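Local structure of 3-methyladenine DNA glycosylase (Helicobacter pylori, 1PU6) at residues Glu112-Lys115 and Glu121-Leu124; Leu35-Thr40 and Ala134-Cys139; Lys71-Glu76 and Asn103-Phe108; Ser78-Cys83 and Lys95-Leu100; Asn183-Leu188 and Ala196-Arg201. The protein removes alkylated bases such as 3-methyladenine from DNA, acting as a helix-hairpin-helix glycosylase that starts base excision repair. All blocks are in the same frame, centred on the assembly; numbering follows the deposited sequence.

Contact 1 (Glu112-Lys115 and Glu121-Leu124); sequences ENFK and EWLL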
# COMPACT_ATOMS: atom_id res chain seq x y z
N GLU A 112 -11.36 -12.52 -4.43
CA GLU A 112 -10.34 -13.50 -4.83
C GLU A 112 -9.96 -13.35 -6.31
O GLU A 112 -8.77 -13.35 -6.65
CB GLU A 112 -10.85 -14.94 -4.59
CG GLU A 112 -9.84 -16.02 -4.99
CD GLU A 112 -10.14 -17.37 -4.34
OE1 GLU A 112 -11.21 -17.50 -3.68
OE2 GLU A 112 -9.32 -18.32 -4.49
N ASN A 113 -10.96 -13.24 -7.19
CA ASN A 113 -10.65 -13.07 -8.61
C ASN A 113 -10.01 -11.73 -8.89
O ASN A 113 -9.09 -11.64 -9.73
CB ASN A 113 -11.91 -13.26 -9.46
CG ASN A 113 -11.60 -13.41 -10.94
OD1 ASN A 113 -10.76 -14.26 -11.36
ND2 ASN A 113 -12.29 -12.60 -11.76
N PHE A 114 -10.46 -10.69 -8.18
CA PHE A 114 -9.85 -9.36 -8.30
C PHE A 114 -8.33 -9.43 -8.07
O PHE A 114 -7.55 -8.84 -8.81
CB PHE A 114 -10.53 -8.39 -7.26
CG PHE A 114 -9.78 -7.09 -7.00
CD1 PHE A 114 -9.97 -5.94 -7.80
CD2 PHE A 114 -8.97 -6.98 -5.85
CE1 PHE A 114 -9.31 -4.71 -7.49
CE2 PHE A 114 -8.28 -5.78 -5.55
CZ PHE A 114 -8.47 -4.64 -6.34
N LYS A 115 -7.91 -10.14 -7.01
CA LYS A 115 -6.50 -10.14 -6.68
C LYS A 115 -5.71 -10.77 -7.83
O LYS A 115 -4.58 -10.39 -8.05
CB LYS A 115 -6.20 -10.93 -5.39
CG LYS A 115 -6.67 -10.25 -4.11
CD LYS A 115 -6.24 -11.01 -2.83
CE LYS A 115 -7.21 -12.04 -2.44
NZ LYS A 115 -6.71 -12.84 -1.23
N GLU A 121 -4.12 0.05 -14.38
CA GLU A 121 -4.95 1.03 -15.09
C GLU A 121 -6.43 0.92 -14.70
O GLU A 121 -7.14 1.96 -14.65
CB GLU A 121 -4.74 0.86 -16.60
CG GLU A 121 -3.30 1.24 -17.01
CD GLU A 121 -2.25 0.15 -16.66
OE1 GLU A 121 -1.05 0.54 -16.41
OE2 GLU A 121 -2.56 -1.11 -16.57
N TRP A 122 -6.89 -0.30 -14.41
CA TRP A 122 -8.25 -0.45 -13.90
C TRP A 122 -8.42 0.35 -12.56
O TRP A 122 -9.39 1.11 -12.36
CB TRP A 122 -8.54 -1.95 -13.69
CG TRP A 122 -10.02 -2.18 -13.35
CD1 TRP A 122 -11.03 -2.51 -14.25
CD2 TRP A 122 -10.63 -2.10 -12.05
NE1 TRP A 122 -12.24 -2.56 -13.58
CE2 TRP A 122 -12.02 -2.40 -12.23
CE3 TRP A 122 -10.15 -1.85 -10.75
CZ2 TRP A 122 -12.95 -2.37 -11.13
CZ3 TRP A 122 -11.08 -1.88 -9.66
CH2 TRP A 122 -12.46 -2.11 -9.89
N LEU A 123 -7.44 0.25 -11.68
CA LEU A 123 -7.53 0.97 -10.35
C LEU A 123 -7.49 2.52 -10.56
O LEU A 123 -8.26 3.27 -9.91
CB LEU A 123 -6.39 0.54 -9.45
CG LEU A 123 -6.58 -0.89 -8.92
CD1 LEU A 123 -5.24 -1.38 -8.30
CD2 LEU A 123 -7.75 -0.95 -7.85
N LEU A 124 -6.64 2.97 -11.50
CA LEU A 124 -6.55 4.41 -11.77
C LEU A 124 -7.83 4.97 -12.39
O LEU A 124 -8.10 6.20 -12.28
CB LEU A 124 -5.34 4.76 -12.65
CG LEU A 124 -4.02 4.46 -11.92
CD1 LEU A 124 -2.88 4.54 -12.98
CD2 LEU A 124 -3.74 5.40 -10.71
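The ring of Phe-114 meets two side chains of the following helix, and both stand at its edge, close to the ring plane. CE1 of Phe-114 lies 4.0 Å from Trp-122 CZ3, the benzo end of the indole. From Phe-114 CZ to the methyl CD2 of Leu-123 the distance is 4.1 Å, and this same methyl also sits in plane at the edge of the indole, so the three groups close up around one corner. The backbones remain well apart, 10.6 Å between the CA atoms of Phe-114 and Trp-122, and the gap is spanned by long side chains. A chi1 of 164° sets the Phe-114 ring anti to its main-chain nitrogen and lets its far end reach across, where it crosses both partners at about a right angle.

Helix 120-124, which carries Trp-122 and Leu-123, is the first helix of the helix-hairpin-helix motif, and a Gly-Ile-Gly hairpin joins it to helix 131-141. Phe-114 and Leu-123 also pack on that second helix, through Ile-137 and through Ala-134 and Leu-138 respectively, which ties helix 111-117 to the motif.

Two interactions with helix 90-108 hold the indole: Trp-122 NE1 is hydrogen-bonded to Asp-107 OD1, and the ring makes an edge-to-face (T-shaped) stack with Phe-108. Separately, Thr-119 OG1 binds the main-chain nitrogen of Trp-122, and Asn-113 ND2 ties helix 111-117 to the end of helix 90-108 through the carbonyl oxygen of Phe-108.

Contact 2 (Leu35-Thr40 and Ala134-Cys139); sequences LGAVLT and ADAILC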
# COMPACT_ATOMS: atom_id res chain seq x y z
N LEU A 35 -8.41 -1.43 2.04
CA LEU A 35 -9.06 -0.27 2.66
C LEU A 35 -8.03 0.75 3.19
O LEU A 35 -8.17 1.97 3.00
CB LEU A 35 -9.96 -0.65 3.87
CG LEU A 35 -11.14 -1.52 3.48
CD1 LEU A 35 -11.87 -1.85 4.77
CD2 LEU A 35 -12.11 -0.76 2.53
N GLY A 36 -6.99 0.28 3.86
CA GLY A 36 -6.00 1.21 4.36
C GLY A 36 -5.21 1.90 3.26
O GLY A 36 -4.83 3.06 3.43
N ALA A 37 -4.97 1.21 2.14
CA ALA A 37 -4.23 1.82 1.05
C ALA A 37 -5.02 3.00 0.50
O ALA A 37 -4.41 4.00 0.09
CB ALA A 37 -3.97 0.78 -0.06
N VAL A 38 -6.35 2.88 0.47
CA VAL A 38 -7.16 3.99 -0.00
C VAL A 38 -7.21 5.10 1.04
O VAL A 38 -7.04 6.29 0.69
CB VAL A 38 -8.60 3.48 -0.33
CG1 VAL A 38 -9.52 4.66 -0.65
CG2 VAL A 38 -8.50 2.48 -1.54
N LEU A 39 -7.48 4.75 2.32
CA LEU A 39 -7.65 5.75 3.38
C LEU A 39 -6.41 6.51 3.75
O LEU A 39 -6.53 7.63 4.30
CB LEU A 39 -8.24 5.12 4.64
CG LEU A 39 -9.66 4.55 4.52
CD1 LEU A 39 -9.99 3.83 5.86
CD2 LEU A 39 -10.59 5.72 4.29
N THR A 40 -5.23 5.94 3.43
CA THR A 40 -4.03 6.66 3.78
C THR A 40 -3.65 7.83 2.85
O THR A 40 -2.74 8.60 3.14
CB THR A 40 -2.86 5.63 3.98
OG1 THR A 40 -1.80 6.26 4.72
CG2 THR A 40 -2.28 5.21 2.65
N ALA A 134 -3.09 3.10 -5.74
CA ALA A 134 -3.29 1.95 -6.68
C ALA A 134 -2.12 0.94 -6.52
O ALA A 134 -2.33 -0.29 -6.46
CB ALA A 134 -3.29 2.42 -8.13
N ASP A 135 -0.91 1.45 -6.45
CA ASP A 135 0.25 0.52 -6.32
C ASP A 135 0.27 -0.19 -4.97
O ASP A 135 0.69 -1.37 -4.87
CB ASP A 135 1.51 1.28 -6.56
CG ASP A 135 1.71 1.61 -8.04
OD1 ASP A 135 2.51 2.51 -8.36
OD2 ASP A 135 1.02 1.07 -8.94
N ALA A 136 -0.15 0.51 -3.91
CA ALA A 136 -0.20 -0.13 -2.58
C ALA A 136 -1.24 -1.26 -2.57
O ALA A 136 -1.03 -2.32 -1.95
CB ALA A 136 -0.49 0.91 -1.47
N ILE A 137 -2.36 -1.06 -3.28
CA ILE A 137 -3.32 -2.16 -3.41
C ILE A 137 -2.67 -3.33 -4.18
O ILE A 137 -2.74 -4.51 -3.77
CB ILE A 137 -4.61 -1.65 -4.15
CG1 ILE A 137 -5.37 -0.64 -3.27
CG2 ILE A 137 -5.51 -2.88 -4.60
CD1 ILE A 137 -6.50 0.15 -4.02
N LEU A 138 -2.02 -3.03 -5.33
CA LEU A 138 -1.40 -4.13 -6.13
C LEU A 138 -0.34 -4.93 -5.33
O LEU A 138 -0.32 -6.20 -5.38
CB LEU A 138 -0.72 -3.59 -7.39
CG LEU A 138 -1.72 -3.07 -8.42
CD1 LEU A 138 -1.03 -2.28 -9.53
CD2 LEU A 138 -2.63 -4.15 -9.03
N CYS A 139 0.52 -4.23 -4.61
CA CYS A 139 1.56 -4.92 -3.83
C CYS A 139 1.00 -5.55 -2.57
O CYS A 139 1.11 -6.78 -2.37
CB CYS A 139 2.71 -3.91 -3.47
SG CYS A 139 4.00 -4.70 -2.53
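Ile-137 carries its CG1 branch beside the backbone nitrogen (chi1 -68°) and runs on extended to CD1, which directs this longer branch toward Ala-37 and Val-38. On the facing helix, a chi1 of 173° sets CG1 of Val-38 anti to the backbone nitrogen and leaves CG2 beside that nitrogen, facing Ile-137. CG2 of Val-38 and CD1 of Ile-137 are 3.9 Å apart, while the Val-38 CG1 methyl packs in another direction, on Arg-96 and Leu-97 of helix 90-108. One turn of the interface is built from alanines. The CB methyls of Ala-37 and Ala-136 point at the opposite helix and meet at 3.8 Å, and CG1 of Ile-137 stands equally close to Ala-37 CB.

Such small side chains allow the backbones to come near each other: the CA atoms of Ala-37 and Ala-136 are 5.8 Å apart, and the axes of the two short helical segments run almost antiparallel, at 165°, with a closest approach of 8.6 Å. Residues 134-139 belong to the second helix of the helix-hairpin-helix motif, here seated directly against helix 31-39 close to the centre of the chain. It widens into a pi-type turn at 137-139. All four touching residues are buried and apolar. Just outside the segments, Ser-133 OG of helix 131-141 donates to the Ala-37 carbonyl oxygen, a polar tie between the helices; Asp-135 OD1 is held by Arg-120, Tyr-167 and Gln-171.

Contact 3 (Lys71-Glu76 and Asn103-Phe108); sequences KIAYIE and NILKDF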
# COMPACT_ATOMS: atom_id res chain seq x y z
N LYS A 71 -20.08 -5.53 2.16
CA LYS A 71 -20.54 -4.55 3.16
C LYS A 71 -20.13 -3.13 2.78
O LYS A 71 -20.90 -2.21 2.98
CB LYS A 71 -19.91 -4.88 4.51
CG LYS A 71 -20.49 -6.13 5.14
CD LYS A 71 -21.78 -5.74 5.85
CE LYS A 71 -21.52 -4.99 7.18
N ILE A 72 -18.92 -2.94 2.25
CA ILE A 72 -18.54 -1.60 1.85
C ILE A 72 -19.26 -1.16 0.59
O ILE A 72 -19.65 0.03 0.47
CB ILE A 72 -16.99 -1.49 1.65
CG1 ILE A 72 -16.32 -1.82 3.01
CG2 ILE A 72 -16.59 -0.09 1.10
CD1 ILE A 72 -16.65 -0.83 4.17
N ALA A 73 -19.47 -2.07 -0.34
CA ALA A 73 -20.16 -1.68 -1.60
C ALA A 73 -21.58 -1.20 -1.32
O ALA A 73 -22.08 -0.30 -2.04
CB ALA A 73 -20.21 -2.87 -2.63
N TYR A 74 -22.23 -1.77 -0.30
CA TYR A 74 -23.65 -1.48 -0.07
C TYR A 74 -23.98 -0.62 1.18
O TYR A 74 -25.16 -0.33 1.43
CB TYR A 74 -24.48 -2.79 -0.11
CG TYR A 74 -24.51 -3.42 -1.48
CD1 TYR A 74 -25.45 -3.00 -2.44
CD2 TYR A 74 -23.56 -4.39 -1.84
CE1 TYR A 74 -25.47 -3.58 -3.72
CE2 TYR A 74 -23.58 -4.99 -3.12
CZ TYR A 74 -24.52 -4.56 -4.05
OH TYR A 74 -24.53 -5.10 -5.32
N ILE A 75 -22.97 -0.18 1.93
CA ILE A 75 -23.19 0.61 3.17
C ILE A 75 -23.81 1.99 2.93
O ILE A 75 -23.54 2.58 1.87
CB ILE A 75 -21.84 0.77 3.92
CG1 ILE A 75 -22.07 1.26 5.36
CG2 ILE A 75 -20.86 1.70 3.18
CD1 ILE A 75 -20.84 1.09 6.22
N GLU A 76 -24.62 2.49 3.89
CA GLU A 76 -25.09 3.86 3.87
C GLU A 76 -23.89 4.82 3.91
O GLU A 76 -23.04 4.71 4.76
CB GLU A 76 -26.00 4.11 5.10
CG GLU A 76 -26.62 5.50 5.17
N ASN A 103 -17.47 -1.49 -8.02
CA ASN A 103 -16.92 -1.79 -9.35
C ASN A 103 -16.08 -3.07 -9.34
O ASN A 103 -15.99 -3.79 -10.34
CB ASN A 103 -16.10 -0.59 -9.87
CG ASN A 103 -16.97 0.46 -10.49
OD1 ASN A 103 -18.03 0.15 -11.06
ND2 ASN A 103 -16.55 1.69 -10.43
N ILE A 104 -15.49 -3.39 -8.18
CA ILE A 104 -14.77 -4.69 -8.08
C ILE A 104 -15.77 -5.83 -8.27
O ILE A 104 -15.53 -6.80 -8.99
CB ILE A 104 -14.06 -4.84 -6.71
CG1 ILE A 104 -12.88 -3.88 -6.62
CG2 ILE A 104 -13.58 -6.33 -6.51
CD1 ILE A 104 -12.21 -3.88 -5.21
N LEU A 105 -16.91 -5.72 -7.60
CA LEU A 105 -17.94 -6.78 -7.76
C LEU A 105 -18.42 -6.87 -9.20
O LEU A 105 -18.58 -7.99 -9.77
CB LEU A 105 -19.12 -6.49 -6.80
CG LEU A 105 -18.78 -6.69 -5.30
CD1 LEU A 105 -19.81 -6.00 -4.38
CD2 LEU A 105 -18.66 -8.20 -4.96
N LYS A 106 -18.67 -5.72 -9.82
CA LYS A 106 -19.15 -5.71 -11.21
C LYS A 106 -18.19 -6.33 -12.21
O LYS A 106 -18.63 -7.12 -13.09
CB LYS A 106 -19.48 -4.25 -11.61
CG LYS A 106 -20.10 -4.16 -13.01
CD LYS A 106 -20.66 -2.74 -13.22
CE LYS A 106 -19.57 -1.69 -13.33
NZ LYS A 106 -18.64 -1.90 -14.52
N ASP A 107 -16.90 -6.02 -12.07
CA ASP A 107 -15.92 -6.42 -13.12
C ASP A 107 -15.18 -7.72 -12.83
O ASP A 107 -14.66 -8.39 -13.78
CB ASP A 107 -14.93 -5.28 -13.38
CG ASP A 107 -15.62 -4.10 -14.07
OD1 ASP A 107 -14.97 -3.01 -14.12
OD2 ASP A 107 -16.80 -4.16 -14.58
N PHE A 108 -15.08 -8.06 -11.56
CA PHE A 108 -14.31 -9.25 -11.17
C PHE A 108 -15.08 -10.32 -10.39
O PHE A 108 -14.55 -11.41 -10.17
CB PHE A 108 -13.09 -8.82 -10.33
CG PHE A 108 -12.20 -7.87 -11.06
CD1 PHE A 108 -11.31 -8.34 -12.06
CD2 PHE A 108 -12.21 -6.50 -10.76
CE1 PHE A 108 -10.45 -7.48 -12.75
CE2 PHE A 108 -11.36 -5.60 -11.48
CZ PHE A 108 -10.47 -6.08 -12.46
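The ring of Tyr-74 approaches Leu-105 obliquely, with its CE2 atom 4.1 Å from the CD1 methyl. That one methyl carries the whole contact, for Leu-105 CD1 also lies 3.6 Å from Ala-73 CB. Leu-105 holds CG beside its backbone nitrogen (chi1 -70°), and its CB already points toward helix 65-74, which brings CD1 up against the alanine methyl and the neighbouring tyrosine ring, both on the same side of it. The CA atoms of Ala-73 and Leu-105 come within 8.3 Å of each other.

Helix 65-74 lies here on the C-terminal part of helix 90-108, at the periphery of the glycosylase fold. Leu-105 extends the packing to Leu-69 and Lys-70, while Ile-72 and Ile-75 rest on residues of helix 90-108 that lie earlier in the chain.

Charges appear on the second segment, away from the touching atoms. Lys-106 NZ forms a salt bridge with its sequence neighbour at 2.9 Å from Asp-107 OD2, approaching on the syn side and 29° out of the carboxylate plane. Because OD1 accepts a hydrogen bond from Trp-122 NE1 of helix 120-124, both oxygens are occupied, which probably favours the charged form of the acid. Across the two segments themselves the chemistry is purely apolar and rests on a single methyl group, and with Tyr-74 exposed it implies a small apolar surface contact, with no polar pairing across the two segments.

Contact 4 (Ser78-Cys83 and Lys95-Leu100); sequences SKLAEC and KRLIDL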
# COMPACT_ATOMS: atom_id res chain seq x y z
N SER A 78 -23.51 7.97 4.92
CA SER A 78 -23.22 8.76 6.12
C SER A 78 -22.63 7.90 7.24
O SER A 78 -21.88 8.41 8.07
CB SER A 78 -24.47 9.48 6.63
OG SER A 78 -25.42 8.56 7.18
N LYS A 79 -22.98 6.60 7.27
CA LYS A 79 -22.44 5.69 8.27
C LYS A 79 -20.93 5.45 8.04
O LYS A 79 -20.13 5.45 8.98
CB LYS A 79 -23.18 4.36 8.18
CG LYS A 79 -22.77 3.32 9.21
CD LYS A 79 -23.67 2.08 9.03
CE LYS A 79 -23.33 1.01 10.07
NZ LYS A 79 -24.14 -0.22 9.81
N LEU A 80 -20.55 5.23 6.78
CA LEU A 80 -19.16 5.03 6.46
C LEU A 80 -18.38 6.31 6.71
O LEU A 80 -17.27 6.26 7.30
CB LEU A 80 -18.98 4.55 4.99
CG LEU A 80 -17.55 4.26 4.55
CD1 LEU A 80 -16.91 3.15 5.40
CD2 LEU A 80 -17.51 3.85 3.06
N ALA A 81 -18.97 7.45 6.33
CA ALA A 81 -18.26 8.74 6.46
C ALA A 81 -17.95 9.02 7.94
O ALA A 81 -16.83 9.47 8.27
CB ALA A 81 -19.09 9.90 5.83
N GLU A 82 -18.91 8.73 8.82
CA GLU A 82 -18.69 8.87 10.27
C GLU A 82 -17.56 7.99 10.78
O GLU A 82 -16.67 8.48 11.54
CB GLU A 82 -19.99 8.62 11.05
N CYS A 83 -17.51 6.71 10.34
CA CYS A 83 -16.43 5.82 10.77
C CYS A 83 -15.05 6.26 10.31
O CYS A 83 -14.07 6.07 11.02
CB CYS A 83 -16.65 4.40 10.24
SG CYS A 83 -17.93 3.54 11.14
N LYS A 95 -17.08 7.99 -0.34
CA LYS A 95 -17.58 7.75 -1.68
C LYS A 95 -16.56 6.90 -2.54
O LYS A 95 -16.94 6.00 -3.29
CB LYS A 95 -17.87 9.08 -2.40
CG LYS A 95 -18.27 8.84 -3.90
CD LYS A 95 -18.94 10.06 -4.47
CE LYS A 95 -19.18 9.91 -5.97
NZ LYS A 95 -20.18 8.82 -6.32
N ARG A 96 -15.29 7.22 -2.40
CA ARG A 96 -14.26 6.51 -3.18
C ARG A 96 -14.27 5.00 -2.83
O ARG A 96 -14.17 4.15 -3.74
CB ARG A 96 -12.90 7.05 -2.78
CG ARG A 96 -11.81 6.60 -3.65
CD ARG A 96 -10.50 7.37 -3.28
NE ARG A 96 -10.76 8.84 -3.23
CZ ARG A 96 -10.04 9.70 -2.52
NH1 ARG A 96 -9.04 9.28 -1.77
NH2 ARG A 96 -10.31 11.02 -2.58
N LEU A 97 -14.38 4.67 -1.52
CA LEU A 97 -14.47 3.24 -1.09
C LEU A 97 -15.72 2.52 -1.59
O LEU A 97 -15.68 1.36 -2.03
CB LEU A 97 -14.42 3.12 0.45
CG LEU A 97 -13.03 3.37 1.00
CD1 LEU A 97 -13.14 3.42 2.55
CD2 LEU A 97 -12.00 2.35 0.51
N ILE A 98 -16.87 3.20 -1.46
CA ILE A 98 -18.14 2.61 -1.92
C ILE A 98 -18.12 2.33 -3.42
O ILE A 98 -18.50 1.22 -3.89
CB ILE A 98 -19.31 3.53 -1.51
CG1 ILE A 98 -19.48 3.47 0.01
CG2 ILE A 98 -20.59 3.12 -2.23
CD1 ILE A 98 -20.39 4.60 0.57
N ASP A 99 -17.69 3.32 -4.19
CA ASP A 99 -17.65 3.15 -5.63
C ASP A 99 -16.60 2.09 -6.08
O ASP A 99 -16.87 1.26 -7.00
CB ASP A 99 -17.43 4.49 -6.33
CG ASP A 99 -18.67 5.41 -6.25
OD1 ASP A 99 -19.78 4.98 -5.77
OD2 ASP A 99 -18.64 6.61 -6.67
N LEU A 100 -15.42 2.12 -5.47
CA LEU A 100 -14.39 1.12 -5.80
C LEU A 100 -14.93 -0.32 -5.52
O LEU A 100 -14.79 -1.24 -6.36
CB LEU A 100 -13.12 1.40 -4.96
CG LEU A 100 -12.14 0.21 -4.94
CD1 LEU A 100 -11.54 -0.09 -6.33
CD2 LEU A 100 -11.01 0.54 -3.92
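Apolar side-chain packing joins helix 77-83 to helix 90-108, about 19 Å from the centre of the chain, and Leu-80 is the residue that makes it. Its CD2 methyl is the sole atom of the first segment to come close. Leu-80 CD2 lies 3.7 Å from Ile-98 CG1 and 3.9 Å from Ile-98 CD1, and 4.1 Å from Leu-97 CB, on the next residue back in the chain. The CB of Leu-80 points toward the second helix, and a chi1 of -178°, with CG anti to the main-chain nitrogen, carries CD2 on to it. Leu-80 and Ile-98 run past each other in opposite directions, so that the methyl of one lies alongside the outer branch of the other.

Both helices belong to the all-helical HhH-GPD glycosylase fold, in which helix 90-108 is a long element against which several shorter helices pack. Leu-97 illustrates this: its CB meets Leu-80, while the far end of its side chain packs on Leu-35 and Leu-39 of helix 31-39. Around Leu-80 the pocket is completed by Ile-75, by Ala-94 and by Leu-55 of helix 45-57.

On the outer side of this part of the helix, Lys-95 and Asp-99, one turn apart, form a salt bridge of 2.7 Å between NZ of Lys-95 and OD2 of Asp-99, with OD2 accepting through its syn lone pair. Where helix 77-83 finishes, the carbonyl oxygen of Cys-83 is hydrogen-bonded to Asn-54 ND2.

Contact 5 (Asn183-Leu188 and Ala196-Arg201); sequences NSALAL and AQLYAR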
# COMPACT_ATOMS: atom_id res chain seq x y z
N ASN A 183 19.07 -12.15 -8.77
CA ASN A 183 19.62 -13.24 -7.98
C ASN A 183 20.17 -12.75 -6.65
O ASN A 183 19.95 -13.38 -5.59
CB ASN A 183 20.69 -14.00 -8.79
CG ASN A 183 20.10 -15.10 -9.65
OD1 ASN A 183 18.88 -15.14 -9.86
ND2 ASN A 183 20.95 -16.00 -10.13
N SER A 184 20.95 -11.65 -6.70
CA SER A 184 21.57 -11.10 -5.47
C SER A 184 20.55 -10.60 -4.49
O SER A 184 20.70 -10.75 -3.24
CB SER A 184 22.54 -9.98 -5.85
OG SER A 184 23.62 -10.51 -6.61
N ALA A 185 19.51 -9.95 -5.04
CA ALA A 185 18.46 -9.33 -4.17
C ALA A 185 17.71 -10.45 -3.44
O ALA A 185 17.51 -10.40 -2.22
CB ALA A 185 17.55 -8.47 -5.00
N LEU A 186 17.37 -11.51 -4.18
CA LEU A 186 16.64 -12.63 -3.57
C LEU A 186 17.51 -13.39 -2.54
O LEU A 186 17.03 -13.93 -1.51
CB LEU A 186 16.14 -13.60 -4.65
CG LEU A 186 15.04 -12.95 -5.53
CD1 LEU A 186 14.71 -13.90 -6.67
CD2 LEU A 186 13.76 -12.57 -4.77
N ALA A 187 18.83 -13.38 -2.78
CA ALA A 187 19.76 -14.04 -1.85
C ALA A 187 19.90 -13.31 -0.50
O ALA A 187 20.30 -13.95 0.53
CB ALA A 187 21.11 -14.23 -2.56
N LEU A 188 19.54 -12.02 -0.45
CA LEU A 188 19.47 -11.28 0.83
C LEU A 188 18.50 -11.95 1.83
O LEU A 188 18.64 -11.76 3.07
CB LEU A 188 19.00 -9.82 0.63
CG LEU A 188 19.92 -8.86 -0.14
CD1 LEU A 188 19.22 -7.53 -0.27
CD2 LEU A 188 21.26 -8.69 0.63
N ALA A 196 7.68 -10.00 -5.20
CA ALA A 196 6.62 -9.13 -4.64
C ALA A 196 6.80 -8.83 -3.13
O ALA A 196 6.64 -7.67 -2.68
CB ALA A 196 5.25 -9.71 -4.91
N GLN A 197 7.09 -9.85 -2.34
CA GLN A 197 7.30 -9.60 -0.89
C GLN A 197 8.55 -8.75 -0.67
O GLN A 197 8.59 -7.94 0.28
CB GLN A 197 7.41 -10.93 -0.15
CG GLN A 197 7.36 -10.71 1.38
CD GLN A 197 7.46 -12.02 2.17
OE1 GLN A 197 7.31 -13.13 1.62
NE2 GLN A 197 7.67 -11.88 3.46
N LEU A 198 9.60 -8.98 -1.47
CA LEU A 198 10.77 -8.12 -1.39
C LEU A 198 10.39 -6.61 -1.60
O LEU A 198 10.79 -5.75 -0.82
CB LEU A 198 11.86 -8.58 -2.39
CG LEU A 198 13.19 -7.84 -2.31
CD1 LEU A 198 14.34 -8.85 -2.88
CD2 LEU A 198 13.17 -6.58 -3.12
N TYR A 199 9.60 -6.30 -2.64
CA TYR A 199 9.21 -4.90 -2.86
C TYR A 199 8.33 -4.36 -1.68
O TYR A 199 8.47 -3.19 -1.28
CB TYR A 199 8.41 -4.80 -4.17
CG TYR A 199 9.20 -4.90 -5.45
CD1 TYR A 199 8.60 -5.40 -6.60
CD2 TYR A 199 10.49 -4.40 -5.56
CE1 TYR A 199 9.27 -5.46 -7.82
CE2 TYR A 199 11.20 -4.45 -6.81
CZ TYR A 199 10.56 -4.98 -7.93
OH TYR A 199 11.21 -5.04 -9.18
N ALA A 200 7.48 -5.23 -1.12
CA ALA A 200 6.66 -4.85 0.06
C ALA A 200 7.54 -4.39 1.20
O ALA A 200 7.30 -3.32 1.83
CB ALA A 200 5.77 -6.06 0.49
N ARG A 201 8.59 -5.17 1.46
CA ARG A 201 9.50 -4.86 2.58
C ARG A 201 10.39 -3.65 2.24
O ARG A 201 10.70 -2.85 3.13
CB ARG A 201 10.33 -6.08 2.91
CG ARG A 201 9.50 -7.25 3.56
CD ARG A 201 10.30 -8.43 3.90
NE ARG A 201 11.16 -8.10 5.09
CZ ARG A 201 10.77 -8.23 6.36
NH1 ARG A 201 9.60 -8.72 6.70
NH2 ARG A 201 11.65 -7.92 7.35
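Two helices near the C-terminus, 182-187 and 195-203, are joined by a short loop and pack around Leu-198 of the second. Leu-198 extends from its helix with CG anti to the backbone nitrogen (chi1 -175°), and its CD1 methyl reaches over to the first. There Leu-198 CD1 lies 3.9 Å from Ala-185 CB and 3.6 Å from Ala-185 O, so a methyl rests partly on main chain. This carbonyl has a polar partner of its own: Leu-188 N is 3.1 Å from Ala-185 O. CD2 of Leu-186 completes the set at 4.2 Å from Leu-198 CD1.

The pair forms part of a helical bundle that also draws on the N-terminal helix 4-12 and on helix 167-179: Leu-8 and Val-178 both pack on Leu-198, and Phe-5 and Val-178 on Ala-185. At its nearest the backbone spacing is 7.7 Å, between the CA atoms of Leu-186 and Leu-198.

A polar network runs beyond the apolar patch. Arg-201 NE is hydrogen-bonded to the carboxylated lysine at position 205, while Arg-201 NH1 and Gln-197 NE2 both bind the carbonyl oxygen of Ala-22.

Along the chain contact 2 opens first, and contacts 3, 4 and 1 all lie within the stretch it spans before helix 131-141 closes it; contact 5 follows. Contacts 3 and 4 share helix 90-108, with centres 11 Å apart, and touch through Ile-72 and Ile-98. Contact 1 joins this group to the helix-hairpin-helix motif, whose second helix supplies half of contact 2, close to the chain's centre. Contact 5, with its centre 34 Å and 35 Å from those of contacts 3 and 4, lies on the other side of the chain's centre from them and meets contact 2 through Cys-139 and Ala-200. Helix 131-141 thus bridges two helical lobes, consistent with family relatives whose base-binding pocket lies between such lobes.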